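Local coordinates for protein monomethylamine methyltransferase mtmB1 (Methanosarcina barkeri, PDB 1TV4) that catalyses the transfer of the methyl group from monomethylamine to the corrinoid cofactor of its partner protein MtmC during methanogenesis from methylamine, at residues D327-N332 against G360-S365. Residues are numbered along the deposited sequence; the frame is centred on the assembly and turned at random.
Sequences DILSGN and GREILS. With BG3 (3-methyl-5-sulfo-pyrrolidine-2-carboxylic acid), chain L.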
ATOM      1  N   ASP A 327      25.598 -23.116  -4.044  1.00 14.97           N
ATOM      2  CA  ASP A 327      24.948 -22.297  -3.030  1.00 16.22           C
ATOM      3  C   ASP A 327      23.436 -22.438  -3.182  1.00 15.55           C
ATOM      4  O   ASP A 327      22.671 -21.578  -2.753  1.00 14.19           O
ATOM      5  CB  ASP A 327      25.365 -20.832  -3.177  1.00 17.71           C
ATOM      6  CG  ASP A 327      26.770 -20.574  -2.660  1.00 21.50           C
ATOM      7  OD1 ASP A 327      27.340 -19.515  -2.992  1.00 26.36           O
ATOM      8  OD2 ASP A 327      27.300 -21.424  -1.914  1.00 21.31           O
ATOM      9  N   ILE A 328      23.008 -23.533  -3.803  1.00 14.31           N
ATOM     10  CA  ILE A 328      21.586 -23.787  -3.992  1.00 13.44           C
ATOM     11  C   ILE A 328      20.937 -24.004  -2.627  1.00 13.23           C
ATOM     12  O   ILE A 328      21.361 -24.870  -1.861  1.00 13.60           O
ATOM     13  CB  ILE A 328      21.354 -25.045  -4.874  1.00 13.59           C
ATOM     14  CG1 ILE A 328      21.859 -24.783  -6.298  1.00 13.79           C
ATOM     15  CG2 ILE A 328      19.875 -25.405  -4.897  1.00 14.00           C
ATOM     16  CD1 ILE A 328      21.758 -26.003  -7.223  1.00 15.21           C
ATOM     17  N   LEU A 329      19.923 -23.201  -2.315  1.00 12.99           N
ATOM     18  CA  LEU A 329      19.215 -23.317  -1.042  1.00 13.64           C
ATOM     19  C   LEU A 329      18.189 -24.440  -1.162  1.00 12.41           C
ATOM     20  O   LEU A 329      17.577 -24.604  -2.216  1.00 12.89           O
ATOM     21  CB  LEU A 329      18.513 -21.997  -0.710  1.00 13.82           C
ATOM     22  CG  LEU A 329      19.437 -20.784  -0.568  1.00 15.38           C
ATOM     23  CD1 LEU A 329      18.606 -19.521  -0.365  1.00 15.83           C
ATOM     24  CD2 LEU A 329      20.379 -20.992   0.605  1.00 15.76           C
ATOM     25  N   SER A 330      17.988 -25.207  -0.093  1.00 13.22           N
ATOM     26  CA  SER A 330      17.037 -26.312  -0.169  1.00 12.55           C
ATOM     27  C   SER A 330      16.436 -26.748   1.156  1.00 13.82           C
ATOM     28  O   SER A 330      16.834 -26.295   2.233  1.00 14.30           O
ATOM     29  CB  SER A 330      17.707 -27.531  -0.802  1.00 14.79           C
ATOM     30  OG  SER A 330      18.604 -28.133   0.119  1.00 14.85           O
ATOM     31  N   GLY A 331      15.470 -27.651   1.048  1.00 13.36           N
ATOM     32  CA  GLY A 331      14.814 -28.200   2.214  1.00 12.55           C
ATOM     33  C   GLY A 331      14.437 -29.632   1.890  1.00 13.72           C
ATOM     34  O   GLY A 331      14.700 -30.113   0.784  1.00 13.30           O
ATOM     35  N   ASN A 332      13.840 -30.320   2.855  1.00 13.49           N
ATOM     36  CA  ASN A 332      13.405 -31.696   2.653  1.00 14.65           C
ATOM     37  C   ASN A 332      12.026 -31.811   3.301  1.00 15.20           C
ATOM     38  O   ASN A 332      11.752 -31.148   4.306  1.00 15.59           O
ATOM     39  CB  ASN A 332      14.401 -32.670   3.295  1.00 15.00           C
ATOM     40  CG  ASN A 332      14.257 -34.090   2.764  1.00 16.20           C
ATOM     41  OD1 ASN A 332      13.482 -34.344   1.841  1.00 14.99           O
ATOM     42  ND2 ASN A 332      15.012 -35.020   3.343  1.00 15.75           N
ATOM     43  N   GLY A 360      23.028 -30.279   6.082  1.00 15.04           N
ATOM     44  CA  GLY A 360      23.004 -28.924   5.552  1.00 14.93           C
ATOM     45  C   GLY A 360      21.733 -28.322   4.972  1.00 14.54           C
ATOM     46  O   GLY A 360      21.819 -27.330   4.264  1.00 15.16           O
ATOM     47  N   ARG A 361      20.558 -28.874   5.249  1.00 13.26           N
ATOM     48  CA  ARG A 361      19.331 -28.285   4.699  1.00 12.89           C
ATOM     49  C   ARG A 361      19.064 -26.907   5.310  1.00 13.65           C
ATOM     50  O   ARG A 361      19.410 -26.658   6.463  1.00 13.09           O
ATOM     51  CB  ARG A 361      18.124 -29.184   4.977  1.00 12.95           C
ATOM     52  CG  ARG A 361      18.159 -30.539   4.293  1.00 14.71           C
ATOM     53  CD  ARG A 361      17.968 -30.433   2.784  1.00 15.78           C
ATOM     54  NE  ARG A 361      18.045 -31.755   2.163  1.00 14.91           N
ATOM     55  CZ  ARG A 361      18.037 -31.976   0.854  1.00 16.90           C
ATOM     56  NH1 ARG A 361      17.953 -30.961   0.001  1.00 14.74           N
ATOM     57  NH2 ARG A 361      18.128 -33.217   0.395  1.00 15.65           N
ATOM     58  N   GLU A 362      18.443 -26.019   4.541  1.00 12.44           N
ATOM     59  CA  GLU A 362      18.124 -24.682   5.042  1.00 13.88           C
ATOM     60  C   GLU A 362      16.731 -24.662   5.661  1.00 13.64           C
ATOM     61  O   GLU A 362      16.459 -23.876   6.572  1.00 15.07           O
ATOM     62  CB  GLU A 362      18.156 -23.647   3.914  1.00 13.15           C
ATOM     63  CG  GLU A 362      19.540 -23.177   3.481  1.00 14.15           C
ATOM     64  CD  GLU A 362      20.360 -24.266   2.824  1.00 16.89           C
ATOM     65  OE1 GLU A 362      19.811 -25.012   1.981  1.00 14.61           O
ATOM     66  OE2 GLU A 362      21.563 -24.362   3.141  1.00 14.92           O
ATOM     67  N   ILE A 363      15.857 -25.530   5.158  1.00 13.22           N
ATOM     68  CA  ILE A 363      14.476 -25.592   5.619  1.00 12.12           C
ATOM     69  C   ILE A 363      13.979 -27.021   5.813  1.00 12.91           C
ATOM     70  O   ILE A 363      14.262 -27.898   4.999  1.00 13.87           O
ATOM     71  CB  ILE A 363      13.540 -24.911   4.590  1.00 12.86           C
ATOM     72  CG1 ILE A 363      13.941 -23.444   4.402  1.00 12.60           C
ATOM     73  CG2 ILE A 363      12.092 -25.028   5.040  1.00 13.05           C
ATOM     74  CD1 ILE A 363      13.256 -22.774   3.225  1.00 11.93           C
ATOM     75  N   LEU A 364      13.246 -27.245   6.900  1.00 12.65           N
ATOM     76  CA  LEU A 364      12.657 -28.551   7.188  1.00 12.68           C
ATOM     77  C   LEU A 364      11.152 -28.356   7.014  1.00 13.42           C
ATOM     78  O   LEU A 364      10.551 -27.543   7.711  1.00 14.26           O
ATOM     79  CB  LEU A 364      12.960 -28.971   8.628  1.00 13.37           C
ATOM     80  CG  LEU A 364      14.429 -28.921   9.048  1.00 13.09           C
ATOM     81  CD1 LEU A 364      14.575 -29.512  10.445  1.00 15.69           C
ATOM     82  CD2 LEU A 364      15.277 -29.692   8.049  1.00 14.56           C
ATOM     83  N   SER A 365      10.541 -29.088   6.087  1.00 12.04           N
ATOM     84  CA  SER A 365       9.108 -28.948   5.830  1.00 12.76           C
ATOM     85  C   SER A 365       8.341 -30.211   6.227  1.00 14.45           C
ATOM     86  O   SER A 365       8.362 -31.212   5.506  1.00 13.95           O
ATOM     87  CB  SER A 365       8.881 -28.637   4.346  1.00 12.42           C
ATOM     88  OG  SER A 365       7.571 -28.153   4.101  1.00 13.53           O
TER
HETATM   89  C1  BG3 L 511       5.734 -29.245   0.804  0.70 15.49           C
HETATM   90  C2  BG3 L 511       4.845 -30.351   0.141  0.70 17.86           C
HETATM   91  C3  BG3 L 511       3.410 -30.030  -0.156  0.70 18.77           C
HETATM   92  C4  BG3 L 511       2.997 -31.326  -0.792  0.70 20.78           C
HETATM   93  C5  BG3 L 511       4.220 -31.391  -1.763  0.70 22.67           C
HETATM   94  C6  BG3 L 511       2.598 -29.813   1.062  0.70 18.77           C
HETATM   95  O1  BG3 L 511       6.312 -29.414   1.880  0.70 13.16           O
HETATM   96  N1  BG3 L 511       5.452 -30.767  -1.132  0.70 18.65           N
HETATM   97  S1  BG3 L 511       4.552 -33.087  -2.250  0.70 26.74           S
HETATM   98  O2  BG3 L 511       3.326 -33.635  -2.860  0.70 27.00           O
HETATM   99  O3  BG3 L 511       5.699 -33.084  -3.172  0.70 27.52           O
HETATM  100  O4  BG3 L 511       4.857 -33.865  -1.037  0.70 26.22           O
HETATM  101  O   HOH W   1      20.872 -26.600   0.174  1.00 16.11           O
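The guanidinium of Arg361 has Gly331 O over one face and Ser330 at its edge, where CB lies in plane and OG takes a hydrogen bond from NH1 (NH1 to OG 2.9 Å), tilted slightly from that plane. A bend in the arginine chain at chi2 (-70°) turns the head back across Ser330 and Gly331, with CD 3.7 Å from Gly331 C and NE against Asn332 CB. Asp296 on strand 293-300 forms a salt bridge with NH2, and NH1 is also hydrogen-bonded to His282 NE2. The Glu362 carboxylate, also on a bent chain, receives Ser330 N on the anti side of OE1, 20° out of plane (N to OE1 2.8 Å); its CG rests on Leu329 CD2, the two side chains crossing at about a right angle. A water lies within hydrogen-bonding distance of Ile328 O, Ser330 OG and Glu362 OE1. Glu362 N and Ile363 N approach Ser330 O from opposite faces of its carbonyl plane, at 2.8 and 3.2 Å respectively. Parallel pairing then continues to Ser365 N, which donates to Asn332 O (3.0 Å). The two strands, with helix 343-358 between them in sequence, form a beta-alpha-beta unit of the TIM barrel; Asn332 ND2 reaches that helix at Asp356. At the far end Ser365 OG lies 2.8 Å from BG3 O1, with Gln127 as another acceptor within reach. Replacing Arg361 by alanine is likely to leave Asp296 without its salt-bridge mate and Ser330 OG without this donor, and to open a gap beside Gly331. Chemically, the entry to these strands is a buried polar network in which Arg361 is likely to offset the charge of Asp296, while Glu362 OE1 accepts the Ser330 N-H, with a water close by.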